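Local atomic coordinates of hypothetical protein Atu0240 (Agrobacterium tumefaciens str. C58, PDB entry 2GAX), a protein that is of unknown function, though its family, DUF2000, belongs to the same clan as the peptidyl-tRNA hydrolase 2 proteins, to which it is probably related in fold. Residues F2-A7 with R118-I123; I6-R11 with N21-L26; L10-A15 with V60-Q65; G35-E40 with P52-P57; S83-E88 with K111-A116. All blocks are in the same frame, centred on the assembly; numbering follows the deposited sequence.

Contact 1: F2-A7 with R118-I123; sequences FDTKIA and RADRKI. With PO4 (phosphate ion), chain C.
An anion pocket at the start of strand 4-11 is lined by Phe2, Asp3 and Thr4 together with Arg118 of antiparallel strand 112-120. A phosphate, probably from the crystallisation liquor, fills it. Asp3 N reaches PO4 O2 at 2.6 Å, while Thr4 N and Thr4 OG1 both donate to O3. With OG1 set between its backbone N and carbonyl carbon (chi1 66°), Thr4 turns that hydroxyl to the anion and lays it over one face of the Arg118 guanidinium. The extended Arg118 chain crosses Ile6 CG1 and brings NH2 to 3.1 Å from PO4 O1, which lies at the guanidinium edge. Gln56 spans the pair, bonding Thr4 OG1 through NE2 and Arg118 NE through OE1. Beside the pocket Arg121, first residue of helix 121-127, grips Phe2 O side-on: NE, 2.9 Å away, uses an in-plane lone pair, whereas NH2 comes from above the carbonyl plane. NH2 also forms a salt bridge with Asp3 OD1 (3.3 Å), the carboxylate and guanidinium planes 57° apart. Lys5 N to Ala119 O (3.0 Å) and Arg121 N to Asp3 O (2.9 Å) zip the backbones. Such pairing is that of antiparallel neighbours inside a mixed sheet, here running into that helix.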
# COMPACT_ATOMS: atom_id res chain seq x y z
N PHE A 2 -17.18 -7.33 1.09
CA PHE A 2 -16.52 -7.24 -0.20
C PHE A 2 -15.86 -8.55 -0.60
O PHE A 2 -15.41 -9.30 0.27
CB PHE A 2 -15.46 -6.14 -0.15
CG PHE A 2 -16.01 -4.79 0.22
CD1 PHE A 2 -16.31 -3.86 -0.77
CD2 PHE A 2 -16.22 -4.45 1.55
CE1 PHE A 2 -16.83 -2.62 -0.44
CE2 PHE A 2 -16.74 -3.20 1.90
CZ PHE A 2 -17.04 -2.29 0.90
N ASP A 3 -15.79 -8.80 -1.90
CA ASP A 3 -15.03 -9.94 -2.43
C ASP A 3 -13.53 -9.75 -2.19
O ASP A 3 -12.79 -10.72 -1.99
CB ASP A 3 -15.28 -10.13 -3.93
CG ASP A 3 -16.62 -10.80 -4.23
OD1 ASP A 3 -17.32 -11.22 -3.27
OD2 ASP A 3 -16.95 -10.93 -5.42
N THR A 4 -13.10 -8.49 -2.17
CA THR A 4 -11.69 -8.14 -2.02
C THR A 4 -11.33 -7.67 -0.61
O THR A 4 -12.21 -7.45 0.24
CB THR A 4 -11.25 -7.05 -3.02
OG1 THR A 4 -11.93 -5.82 -2.72
CG2 THR A 4 -11.56 -7.48 -4.45
N LYS A 5 -10.02 -7.54 -0.38
CA LYS A 5 -9.47 -6.98 0.84
C LYS A 5 -8.37 -5.98 0.47
O LYS A 5 -7.61 -6.22 -0.47
CB LYS A 5 -8.87 -8.11 1.70
CG LYS A 5 -8.14 -7.65 2.94
CD LYS A 5 -7.44 -8.80 3.66
CE LYS A 5 -6.47 -8.23 4.69
NZ LYS A 5 -5.85 -9.24 5.63
N ILE A 6 -8.28 -4.88 1.22
CA ILE A 6 -7.19 -3.89 1.06
C ILE A 6 -6.19 -4.04 2.20
O ILE A 6 -6.54 -3.96 3.38
CB ILE A 6 -7.72 -2.42 1.00
CG1 ILE A 6 -8.71 -2.24 -0.15
CG2 ILE A 6 -6.56 -1.44 0.81
CD1 ILE A 6 -9.36 -0.87 -0.19
N ALA A 7 -4.93 -4.27 1.84
CA ALA A 7 -3.88 -4.44 2.81
C ALA A 7 -2.71 -3.53 2.48
O ALA A 7 -2.35 -3.36 1.31
CB ALA A 7 -3.43 -5.88 2.86
N ARG A 118 -5.10 -4.47 -3.33
CA ARG A 118 -6.51 -4.80 -3.21
C ARG A 118 -6.76 -5.97 -4.16
O ARG A 118 -6.57 -5.84 -5.38
CB ARG A 118 -7.38 -3.62 -3.62
CG ARG A 118 -8.88 -3.94 -3.68
CD ARG A 118 -9.68 -2.71 -4.10
NE ARG A 118 -11.11 -2.91 -3.91
CZ ARG A 118 -11.91 -3.51 -4.79
NH1 ARG A 118 -11.43 -3.95 -5.96
NH2 ARG A 118 -13.21 -3.65 -4.52
N ALA A 119 -7.16 -7.11 -3.61
CA ALA A 119 -7.41 -8.30 -4.41
C ALA A 119 -8.38 -9.24 -3.70
O ALA A 119 -8.65 -9.08 -2.51
CB ALA A 119 -6.12 -9.02 -4.70
N ASP A 120 -8.89 -10.23 -4.44
CA ASP A 120 -9.79 -11.21 -3.84
C ASP A 120 -9.25 -11.66 -2.50
O ASP A 120 -8.07 -11.99 -2.37
CB ASP A 120 -10.07 -12.39 -4.78
CG ASP A 120 -11.31 -12.17 -5.65
OD1 ASP A 120 -12.14 -13.11 -5.75
OD2 ASP A 120 -11.48 -11.06 -6.22
N ARG A 121 -10.12 -11.63 -1.50
CA ARG A 121 -9.71 -11.78 -0.10
C ARG A 121 -8.78 -12.96 0.19
O ARG A 121 -7.78 -12.80 0.90
CB ARG A 121 -10.93 -11.78 0.83
CG ARG A 121 -12.02 -12.82 0.51
CD ARG A 121 -13.25 -12.60 1.38
NE ARG A 121 -14.36 -11.96 0.68
CZ ARG A 121 -15.56 -12.51 0.51
NH1 ARG A 121 -15.82 -13.71 1.01
NH2 ARG A 121 -16.51 -11.85 -0.14
N LYS A 122 -9.08 -14.13 -0.38
CA LYS A 122 -8.28 -15.35 -0.12
C LYS A 122 -6.86 -15.23 -0.69
O LYS A 122 -5.88 -15.67 -0.06
CB LYS A 122 -9.00 -16.59 -0.65
CG LYS A 122 -10.44 -16.78 -0.11
CD LYS A 122 -10.98 -18.20 -0.34
CE LYS A 122 -10.39 -19.22 0.65
NZ LYS A 122 -11.06 -19.21 2.01
N ILE A 123 -6.76 -14.62 -1.86
CA ILE A 123 -5.49 -14.33 -2.53
C ILE A 123 -4.61 -13.39 -1.68
O ILE A 123 -3.42 -13.66 -1.50
CB ILE A 123 -5.73 -13.76 -3.96
CG1 ILE A 123 -6.08 -14.90 -4.92
CG2 ILE A 123 -4.49 -13.03 -4.49
CD1 ILE A 123 -6.80 -14.47 -6.20
P PO4 C . -15.61 -6.28 -4.23
O1 PO4 C . -16.07 -4.85 -4.45
O2 PO4 C . -16.74 -7.08 -3.63
O3 PO4 C . -14.43 -6.31 -3.31
O4 PO4 C . -15.24 -6.90 -5.56

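Contact 2: I6-R11 with N21-L26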
# COMPACT_ATOMS: atom_id res chain seq x y z
N ILE A 6 -8.28 -4.88 1.22
CA ILE A 6 -7.19 -3.89 1.06
C ILE A 6 -6.19 -4.04 2.20
O ILE A 6 -6.54 -3.96 3.38
CB ILE A 6 -7.72 -2.42 1.00
CG1 ILE A 6 -8.71 -2.24 -0.15
CG2 ILE A 6 -6.56 -1.44 0.81
CD1 ILE A 6 -9.36 -0.87 -0.19
N ALA A 7 -4.93 -4.27 1.84
CA ALA A 7 -3.88 -4.44 2.81
C ALA A 7 -2.71 -3.53 2.48
O ALA A 7 -2.35 -3.36 1.31
CB ALA A 7 -3.43 -5.88 2.86
N VAL A 8 -2.14 -2.95 3.53
CA VAL A 8 -0.91 -2.17 3.43
C VAL A 8 0.15 -2.88 4.27
O VAL A 8 -0.10 -3.20 5.42
CB VAL A 8 -1.13 -0.76 4.03
CG1 VAL A 8 0.18 0.03 4.08
CG2 VAL A 8 -2.21 0.01 3.26
N ILE A 9 1.33 -3.13 3.69
CA ILE A 9 2.44 -3.76 4.42
C ILE A 9 3.69 -2.86 4.42
O ILE A 9 4.25 -2.54 3.37
CB ILE A 9 2.84 -5.18 3.87
CG1 ILE A 9 1.63 -6.06 3.58
CG2 ILE A 9 3.76 -5.92 4.86
CD1 ILE A 9 1.15 -6.03 2.12
N LEU A 10 4.12 -2.49 5.62
CA LEU A 10 5.24 -1.58 5.81
C LEU A 10 6.47 -2.29 6.34
O LEU A 10 6.36 -3.32 6.99
CB LEU A 10 4.83 -0.47 6.79
CG LEU A 10 3.59 0.33 6.34
CD1 LEU A 10 3.07 1.21 7.46
CD2 LEU A 10 3.87 1.15 5.06
N ARG A 11 7.65 -1.76 6.03
CA ARG A 11 8.87 -2.32 6.61
C ARG A 11 8.92 -1.85 8.07
O ARG A 11 8.80 -0.66 8.32
CB ARG A 11 10.11 -1.89 5.82
CG ARG A 11 11.30 -2.84 6.04
CD ARG A 11 12.50 -2.42 5.22
NE ARG A 11 13.12 -1.18 5.70
CZ ARG A 11 14.00 -0.48 5.00
NH1 ARG A 11 14.37 -0.87 3.80
NH2 ARG A 11 14.52 0.64 5.50
N ASN A 21 3.93 8.66 5.81
CA ASN A 21 4.25 9.09 4.44
C ASN A 21 4.02 7.96 3.41
O ASN A 21 3.30 8.15 2.43
CB ASN A 21 5.68 9.64 4.38
CG ASN A 21 6.11 10.07 2.98
OD1 ASN A 21 6.35 9.24 2.10
ND2 ASN A 21 6.26 11.37 2.79
N VAL A 22 4.65 6.79 3.64
CA VAL A 22 4.53 5.64 2.71
C VAL A 22 3.07 5.17 2.57
O VAL A 22 2.61 4.86 1.45
CB VAL A 22 5.44 4.45 3.14
CG1 VAL A 22 5.16 3.22 2.28
CG2 VAL A 22 6.94 4.84 3.00
N THR A 23 2.34 5.15 3.68
CA THR A 23 0.93 4.69 3.69
C THR A 23 0.09 5.63 2.83
O THR A 23 -0.74 5.17 2.03
CB THR A 23 0.36 4.60 5.12
OG1 THR A 23 1.06 3.57 5.84
CG2 THR A 23 -1.17 4.27 5.12
N ALA A 24 0.34 6.93 2.98
CA ALA A 24 -0.40 7.94 2.24
C ALA A 24 -0.20 7.74 0.74
O ALA A 24 -1.18 7.68 -0.02
CB ALA A 24 0.04 9.31 2.67
N PHE A 25 1.06 7.60 0.32
CA PHE A 25 1.37 7.39 -1.09
C PHE A 25 0.84 6.07 -1.63
O PHE A 25 0.22 6.03 -2.69
CB PHE A 25 2.86 7.52 -1.33
CG PHE A 25 3.32 8.93 -1.41
CD1 PHE A 25 3.21 9.64 -2.61
CD2 PHE A 25 3.82 9.58 -0.30
CE1 PHE A 25 3.62 10.97 -2.69
CE2 PHE A 25 4.25 10.92 -0.37
CZ PHE A 25 4.15 11.60 -1.57
N LEU A 26 1.04 5.00 -0.88
CA LEU A 26 0.50 3.70 -1.32
C LEU A 26 -1.02 3.73 -1.56
O LEU A 26 -1.52 3.17 -2.55
CB LEU A 26 0.85 2.60 -0.32
CG LEU A 26 2.35 2.26 -0.18
CD1 LEU A 26 2.53 1.35 1.01
CD2 LEU A 26 2.93 1.61 -1.45
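Val8 and Leu10 rise from strand 6-11 against Val22, Thr23 and Leu26 of helix 21-26, a sheet-to-helix packing in the interior of an alpha/beta fold. The two axes approach to 9.5 Å with their directions 145° apart, and side chains do all the touching.

The purely apolar contacts come first. Leu10 CD2 meets Val22 CG1 at 3.7 Å, the two side chains sliding past each other in opposite directions. Leu26 sends CD1 between the two strand residues, 4.1 Å from Val8 CG1 and 4.3 Å from Leu10 CD2, so one methyl touches both residues, two apart on the strand and on the same face. Val8 supplies its contact through the branch anti to the backbone N (CG1, chi1 174°), which is thereby carried out toward the helix.

A second kind of contact sets a hydroxyl against methyl groups. Thr23 OG1 lies 3.5 Å from Leu10 CD1 and 4.1 Å from Val8 CG1, each strand side chain crossing the threonine at about a right angle. Its chi1 of -65° places OG1 beside the backbone N, where it bonds back to Lys19 O one turn earlier. The polar group is thus satisfied within its own helix and can be packed against leucine.

Around this pairing, strand 4-11 lies between strands 112-120 and 58-63. Helix 16-33 covers the face carrying Val8 and Leu10, while Ile9 turns to the other face and meets helix 65-77 through Leu68 and Ile71.

Contact 3: L10-A15 with V60-Q65; sequences LRDDLA and VMATDQ
Three torsions shape the meeting of Arg11 with Gln65: chi1 of Arg11 (-159°) and an extended chi2 lay CD across the glutamine side chain, and the bend at chi3 (71°) turns the guanidinium. The guanidinium and amide planes stand nearly perpendicular, 88° apart. This happens at the C-terminal ends of two parallel neighbours in the mixed sheet, strands 4-11 and 58-63, in which Leu10 pairs with Ala62. Leu10 N donates to Met61 O at 2.9 Å, and Leu10 O accepts from Thr63 N at 3.0 Å, nearly along the C=O axis. Asp12 N then takes Thr63 O (2.9 Å), carrying the ladder past the end of the strand and into the type I turn from Arg11 to Leu14. Inside that turn Arg11 NE forms a salt bridge with Asp13 OD1 at 2.7 Å, Asp13 OD1 accepting on its syn lone pair, and NH1 has a further ionic partner in Glu87. The guanidinium is thus held between two carboxylates, which probably fixes its rotation. Leu10 CD1 also touches Val60 CG1 on the face that Ala62 shares. The carboxylate of Asp12 is salt-bridged to Lys19, and its OD1 rests 3.6 Å from Ala62 CB.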
# COMPACT_ATOMS: atom_id res chain seq x y z
N LEU A 10 4.12 -2.49 5.62
CA LEU A 10 5.24 -1.58 5.81
C LEU A 10 6.47 -2.29 6.34
O LEU A 10 6.36 -3.32 6.99
CB LEU A 10 4.83 -0.47 6.79
CG LEU A 10 3.59 0.33 6.34
CD1 LEU A 10 3.07 1.21 7.46
CD2 LEU A 10 3.87 1.15 5.06
N ARG A 11 7.65 -1.76 6.03
CA ARG A 11 8.87 -2.32 6.61
C ARG A 11 8.92 -1.85 8.07
O ARG A 11 8.80 -0.66 8.32
CB ARG A 11 10.11 -1.89 5.82
CG ARG A 11 11.30 -2.84 6.04
CD ARG A 11 12.50 -2.42 5.22
NE ARG A 11 13.12 -1.18 5.70
CZ ARG A 11 14.00 -0.48 5.00
NH1 ARG A 11 14.37 -0.87 3.80
NH2 ARG A 11 14.52 0.64 5.50
N ASP A 12 9.09 -2.78 9.02
CA ASP A 12 8.85 -2.42 10.43
C ASP A 12 9.85 -1.42 11.00
O ASP A 12 9.52 -0.70 11.94
CB ASP A 12 8.74 -3.65 11.34
CG ASP A 12 7.99 -3.36 12.65
OD1 ASP A 12 7.18 -2.38 12.70
OD2 ASP A 12 8.21 -4.11 13.63
N ASP A 13 11.03 -1.33 10.41
CA ASP A 13 12.08 -0.46 10.96
C ASP A 13 11.98 1.03 10.60
O ASP A 13 12.80 1.84 11.04
CB ASP A 13 13.47 -1.03 10.67
CG ASP A 13 13.81 -1.03 9.20
OD1 ASP A 13 12.91 -0.82 8.36
OD2 ASP A 13 14.99 -1.26 8.87
N LEU A 14 10.97 1.39 9.81
CA LEU A 14 10.76 2.80 9.43
C LEU A 14 10.37 3.65 10.63
O LEU A 14 9.68 3.18 11.54
CB LEU A 14 9.64 2.90 8.40
CG LEU A 14 9.77 2.27 7.01
CD1 LEU A 14 8.46 2.46 6.25
CD2 LEU A 14 10.92 2.85 6.20
N ALA A 15 10.81 4.91 10.64
CA ALA A 15 10.30 5.88 11.60
C ALA A 15 8.79 5.99 11.42
O ALA A 15 8.26 5.65 10.35
CB ALA A 15 10.95 7.22 11.39
N VAL A 60 -3.61 -2.70 8.07
CA VAL A 60 -2.19 -2.29 8.02
C VAL A 60 -1.31 -3.32 8.74
O VAL A 60 -1.61 -3.73 9.86
CB VAL A 60 -1.97 -0.88 8.62
CG1 VAL A 60 -0.50 -0.45 8.49
CG2 VAL A 60 -2.88 0.13 7.91
N MSE A 61 -0.23 -3.72 8.07
CA MSE A 61 0.68 -4.74 8.60
C MSE A 61 2.13 -4.27 8.51
O MSE A 61 2.43 -3.27 7.86
CB MSE A 61 0.51 -6.05 7.83
CG MSE A 61 -0.89 -6.63 7.90
SE MSE A 61 -1.16 -7.96 6.49
CE MSE A 61 -1.21 -6.81 5.03
N ALA A 62 3.03 -4.99 9.19
CA ALA A 62 4.46 -4.68 9.14
C ALA A 62 5.26 -5.97 9.15
O ALA A 62 4.81 -6.98 9.68
CB ALA A 62 4.86 -3.78 10.30
N THR A 63 6.43 -5.94 8.53
CA THR A 63 7.34 -7.08 8.55
C THR A 63 8.76 -6.64 8.20
O THR A 63 9.01 -5.46 7.95
CB THR A 63 6.86 -8.23 7.63
OG1 THR A 63 7.70 -9.38 7.79
CG2 THR A 63 6.85 -7.81 6.15
N ASP A 64 9.69 -7.60 8.18
CA ASP A 64 11.09 -7.34 7.87
C ASP A 64 11.38 -7.26 6.37
O ASP A 64 10.56 -7.66 5.54
CB ASP A 64 11.98 -8.39 8.52
CG ASP A 64 11.67 -9.80 8.03
OD1 ASP A 64 10.74 -10.43 8.57
OD2 ASP A 64 12.37 -10.27 7.09
N GLN A 65 12.56 -6.75 6.03
CA GLN A 65 12.96 -6.56 4.63
C GLN A 65 12.77 -7.79 3.75
O GLN A 65 12.10 -7.71 2.71
CB GLN A 65 14.41 -6.07 4.55
CG GLN A 65 14.85 -5.66 3.16
CD GLN A 65 14.00 -4.55 2.57
OE1 GLN A 65 12.87 -4.78 2.11
NE2 GLN A 65 14.54 -3.34 2.54

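Contact 4: G35-E40 with P52-P57; sequences GEIIGE and PLSIQP
The backbones of residues 35-40 and 52-57 meet at a single bridge, Ile38 with Ser54, tied by two bonds: Ile55 N to Ile37 O at 2.7 Å and Gly39 N to Leu53 O at 3.0 Å, the latter almost straight at 170°. The two loops lead into and out of the small hairpin 42-43/49-50, so this bridge closes the base of that beta-hairpin excursion. A water prolongs the link, donating to Glu40 O and accepting from Leu53 N. Among side chains, Ile38 CG2 presses on Pro52 CG at 3.5 Å, tighter than usual for two carbons. Ile55 lays CG2 against Gly39 CA (3.5 Å) on the side where a CB would point, so the methyl takes up that place. Ile37, its CG1 held between N and carbonyl carbon (chi1 71°), points CD1 at Ser54 OG. That hydroxyl is itself occupied, donating in plane to a lone pair of Gln56 O at 2.8 Å. Gln56 stretches out across Ile37 at about a right angle, with its amide committed to Thr4 and Arg118 near the bound phosphate. Where the two residues cross, Gln56 OE1 sits 3.6 Å from Ile37 CG2.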
# COMPACT_ATOMS: atom_id res chain seq x y z
N GLY A 35 -11.32 3.43 -8.31
CA GLY A 35 -12.09 4.60 -7.89
C GLY A 35 -13.42 4.25 -7.27
O GLY A 35 -14.00 5.03 -6.54
N GLU A 36 -13.91 3.04 -7.58
CA GLU A 36 -15.17 2.52 -7.05
C GLU A 36 -15.21 2.35 -5.51
O GLU A 36 -16.29 2.23 -4.93
CB GLU A 36 -15.50 1.17 -7.73
CG GLU A 36 -15.77 1.28 -9.24
CD GLU A 36 -14.49 1.28 -10.11
OE1 GLU A 36 -13.37 1.03 -9.61
OE2 GLU A 36 -14.63 1.55 -11.33
N ILE A 37 -14.05 2.36 -4.85
CA ILE A 37 -14.05 2.26 -3.38
C ILE A 37 -14.50 3.55 -2.67
O ILE A 37 -14.87 3.53 -1.51
CB ILE A 37 -12.69 1.72 -2.78
CG1 ILE A 37 -11.57 2.75 -2.90
CG2 ILE A 37 -12.29 0.38 -3.43
CD1 ILE A 37 -10.37 2.50 -1.97
N ILE A 38 -14.52 4.66 -3.40
CA ILE A 38 -14.91 5.93 -2.81
C ILE A 38 -16.43 6.01 -2.67
O ILE A 38 -17.17 5.80 -3.64
CB ILE A 38 -14.34 7.11 -3.63
CG1 ILE A 38 -12.79 7.09 -3.63
CG2 ILE A 38 -14.91 8.44 -3.15
CD1 ILE A 38 -12.11 6.99 -2.28
N GLY A 39 -16.90 6.33 -1.47
CA GLY A 39 -18.35 6.46 -1.26
C GLY A 39 -18.96 7.84 -1.40
O GLY A 39 -18.49 8.67 -2.18
N GLU A 40 -20.02 8.05 -0.64
CA GLU A 40 -20.77 9.32 -0.59
C GLU A 40 -20.05 10.34 0.31
O GLU A 40 -19.32 9.94 1.21
CB GLU A 40 -22.16 9.03 -0.02
CG GLU A 40 -23.12 8.45 -1.03
CD GLU A 40 -23.47 9.48 -2.09
OE1 GLU A 40 -24.27 10.40 -1.78
OE2 GLU A 40 -22.93 9.38 -3.21
N PRO A 52 -15.55 12.37 0.34
CA PRO A 52 -15.96 10.99 0.53
C PRO A 52 -14.70 10.13 0.74
O PRO A 52 -13.62 10.52 0.29
CB PRO A 52 -16.64 10.63 -0.78
CG PRO A 52 -15.94 11.49 -1.81
CD PRO A 52 -15.62 12.79 -1.08
N LEU A 53 -14.84 9.01 1.44
CA LEU A 53 -13.67 8.17 1.77
C LEU A 53 -13.87 6.75 1.26
O LEU A 53 -14.94 6.43 0.74
CB LEU A 53 -13.44 8.16 3.30
CG LEU A 53 -13.42 9.48 4.10
CD1 LEU A 53 -13.22 9.19 5.60
CD2 LEU A 53 -12.37 10.51 3.62
N SER A 54 -12.86 5.90 1.40
CA SER A 54 -12.99 4.48 1.07
C SER A 54 -14.14 3.89 1.86
O SER A 54 -14.27 4.14 3.07
CB SER A 54 -11.71 3.69 1.39
OG SER A 54 -11.93 2.29 1.18
N ILE A 55 -14.98 3.13 1.17
CA ILE A 55 -16.06 2.41 1.83
C ILE A 55 -15.56 1.07 2.37
O ILE A 55 -16.25 0.42 3.15
CB ILE A 55 -17.26 2.18 0.89
CG1 ILE A 55 -16.85 1.38 -0.36
CG2 ILE A 55 -17.89 3.51 0.54
CD1 ILE A 55 -18.03 0.98 -1.27
N GLN A 56 -14.36 0.68 1.93
CA GLN A 56 -13.80 -0.63 2.24
C GLN A 56 -12.73 -0.52 3.34
O GLN A 56 -11.89 0.38 3.28
CB GLN A 56 -13.19 -1.20 0.95
CG GLN A 56 -12.70 -2.62 1.00
CD GLN A 56 -12.39 -3.21 -0.38
OE1 GLN A 56 -12.68 -2.60 -1.43
NE2 GLN A 56 -11.81 -4.39 -0.37
N PRO A 57 -12.74 -1.44 4.34
CA PRO A 57 -11.73 -1.45 5.38
C PRO A 57 -10.32 -1.63 4.82
O PRO A 57 -10.13 -2.20 3.74
CB PRO A 57 -12.10 -2.69 6.22
CG PRO A 57 -13.52 -2.90 5.97
CD PRO A 57 -13.72 -2.53 4.53
O HOH W 1 -17.60 7.94 1.69

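Contact 5: S83-E88 with K111-A116; sequences SLYIEE and KVVGMA
The ring of Tyr85 meets Val113 obliquely, CD2 lying 3.5 Å from CG2. Outside the two segments the ring of Phe90 meets it with planes at about 45°. With CG1 anti to the carbonyl carbon (chi1 -60°), Val113 has CG2 between N and carbonyl carbon, which brings that methyl to the ring while CG1 packs on the backbone of Glu87.

The other face of the ladder carries Leu84, whose CD1 touches Met115 CG at 3.6 Å and Val112 CG1 at 3.7 Å; Leu84 crosses Val112 at about a right angle and the selenomethionine obliquely. Helix 95-102 reaches Leu84 through Phe102, and Met115 continues onto helix 65-77.

Regular antiparallel bonds join Ser83 with Ala116, whose N and O atoms bond reciprocally. Further along, Tyr85 O takes two donors, Val113 N at 2.8 Å in the carbonyl plane and Gly114 N at 3.2 Å. Beyond them Glu87, where the 3-10 segment starts, donates its N to Lys111 O (2.8 Å).

At this solvent-facing end a water donates to Glu88 OE1 and accepts from Lys111 N, 2.9 Å from that nitrogen. Lys111 NZ stays 4.4 Å from Glu88 OE2, beyond a salt bridge, and the carboxylate of Glu87 pairs instead with Arg11.

Two residues, Val113 and Gly114, set against the single Tyr85 make a classic beta bulge, shifting the register by one where edge strand 83-86 runs along strand 112-120 of the mixed sheet.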
# COMPACT_ATOMS: atom_id res chain seq x y z
N SER A 83 0.51 -1.07 -5.33
CA SER A 83 1.29 0.14 -5.05
C SER A 83 2.59 -0.28 -4.36
O SER A 83 2.57 -1.17 -3.53
CB SER A 83 0.52 1.09 -4.14
OG SER A 83 -0.75 1.36 -4.68
N LEU A 84 3.69 0.38 -4.70
CA LEU A 84 5.01 0.01 -4.17
C LEU A 84 5.86 1.24 -3.93
O LEU A 84 5.82 2.20 -4.70
CB LEU A 84 5.73 -0.96 -5.11
CG LEU A 84 6.76 -1.89 -4.46
CD1 LEU A 84 6.13 -2.99 -3.64
CD2 LEU A 84 7.72 -2.46 -5.49
N TYR A 85 6.63 1.18 -2.84
CA TYR A 85 7.46 2.30 -2.39
C TYR A 85 8.79 1.69 -1.94
O TYR A 85 8.80 0.78 -1.10
CB TYR A 85 6.75 2.98 -1.21
CG TYR A 85 7.16 4.41 -0.89
CD1 TYR A 85 6.22 5.44 -0.90
CD2 TYR A 85 8.49 4.73 -0.56
CE1 TYR A 85 6.58 6.77 -0.60
CE2 TYR A 85 8.86 6.03 -0.25
CZ TYR A 85 7.91 7.04 -0.27
OH TYR A 85 8.29 8.32 0.05
N ILE A 86 9.89 2.14 -2.53
CA ILE A 86 11.23 1.65 -2.19
C ILE A 86 11.99 2.71 -1.39
O ILE A 86 11.64 3.88 -1.43
CB ILE A 86 12.08 1.22 -3.44
CG1 ILE A 86 12.38 2.40 -4.38
CG2 ILE A 86 11.38 0.09 -4.22
CD1 ILE A 86 13.49 2.13 -5.40
N GLU A 87 13.02 2.27 -0.66
CA GLU A 87 13.78 3.14 0.23
C GLU A 87 14.36 4.38 -0.46
O GLU A 87 14.34 5.48 0.10
CB GLU A 87 14.92 2.33 0.86
CG GLU A 87 15.59 3.02 2.06
CD GLU A 87 16.66 2.15 2.70
OE1 GLU A 87 16.37 1.00 3.04
OE2 GLU A 87 17.82 2.63 2.83
N GLU A 88 14.85 4.19 -1.69
CA GLU A 88 15.51 5.26 -2.42
C GLU A 88 14.56 6.40 -2.74
O GLU A 88 15.02 7.52 -2.97
CB GLU A 88 16.16 4.74 -3.70
CG GLU A 88 17.45 3.97 -3.51
CD GLU A 88 17.27 2.55 -2.99
OE1 GLU A 88 16.12 2.06 -2.87
OE2 GLU A 88 18.30 1.91 -2.72
N LYS A 111 14.83 -2.45 -2.26
CA LYS A 111 14.62 -2.33 -0.82
C LYS A 111 13.22 -1.77 -0.61
O LYS A 111 13.05 -0.57 -0.43
CB LYS A 111 15.68 -1.45 -0.16
CG LYS A 111 17.08 -2.00 -0.24
CD LYS A 111 18.12 -0.91 0.04
CE LYS A 111 19.45 -1.52 0.48
NZ LYS A 111 20.62 -0.78 -0.09
N VAL A 112 12.21 -2.63 -0.72
CA VAL A 112 10.83 -2.20 -0.53
C VAL A 112 10.62 -1.77 0.90
O VAL A 112 11.01 -2.48 1.84
CB VAL A 112 9.82 -3.29 -0.89
CG1 VAL A 112 8.39 -2.77 -0.71
CG2 VAL A 112 10.01 -3.74 -2.34
N VAL A 113 10.03 -0.59 1.06
CA VAL A 113 9.65 -0.10 2.39
C VAL A 113 8.14 -0.16 2.62
O VAL A 113 7.67 -0.06 3.75
CB VAL A 113 10.24 1.29 2.68
CG1 VAL A 113 11.78 1.22 2.60
CG2 VAL A 113 9.71 2.35 1.69
N GLY A 114 7.37 -0.36 1.55
CA GLY A 114 5.92 -0.51 1.70
C GLY A 114 5.29 -1.02 0.43
O GLY A 114 5.80 -0.79 -0.66
N MSE A 115 4.17 -1.71 0.59
CA MSE A 115 3.34 -2.18 -0.52
C MSE A 115 1.89 -2.18 -0.08
O MSE A 115 1.59 -2.42 1.09
CB MSE A 115 3.74 -3.59 -0.95
CG MSE A 115 3.02 -4.10 -2.20
SE MSE A 115 3.54 -5.96 -2.64
CE MSE A 115 2.01 -6.91 -1.87
N ALA A 116 0.99 -1.89 -1.01
CA ALA A 116 -0.43 -2.05 -0.75
C ALA A 116 -1.03 -2.77 -1.91
O ALA A 116 -0.60 -2.59 -3.05
CB ALA A 116 -1.13 -0.71 -0.59
O HOH W 2 15.70 -0.20 -3.92

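In the fold
Contacts 1, 2, 3 and 5 work on one mixed sheet, and contacts 1 to 3 share strand 4-11: contact 1 pairs it antiparallel with strand 112-120, contact 3 parallel with 58-63, and contact 2 covers one face with helix 16-33. Contact 5 adds the edge strand 83-86. Contact 2 is buried and rests on methyl packing, whereas contacts 1, 3 and 5 combine backbone ladders with charged groups at strand ends; Arg11 and Glu87 join contacts 3 and 5 by a salt bridge. Contact 4 lies at the surface, about 25 Å from contact 3 between centres, yet Gln56 ties it to the phosphate pocket of contact 1.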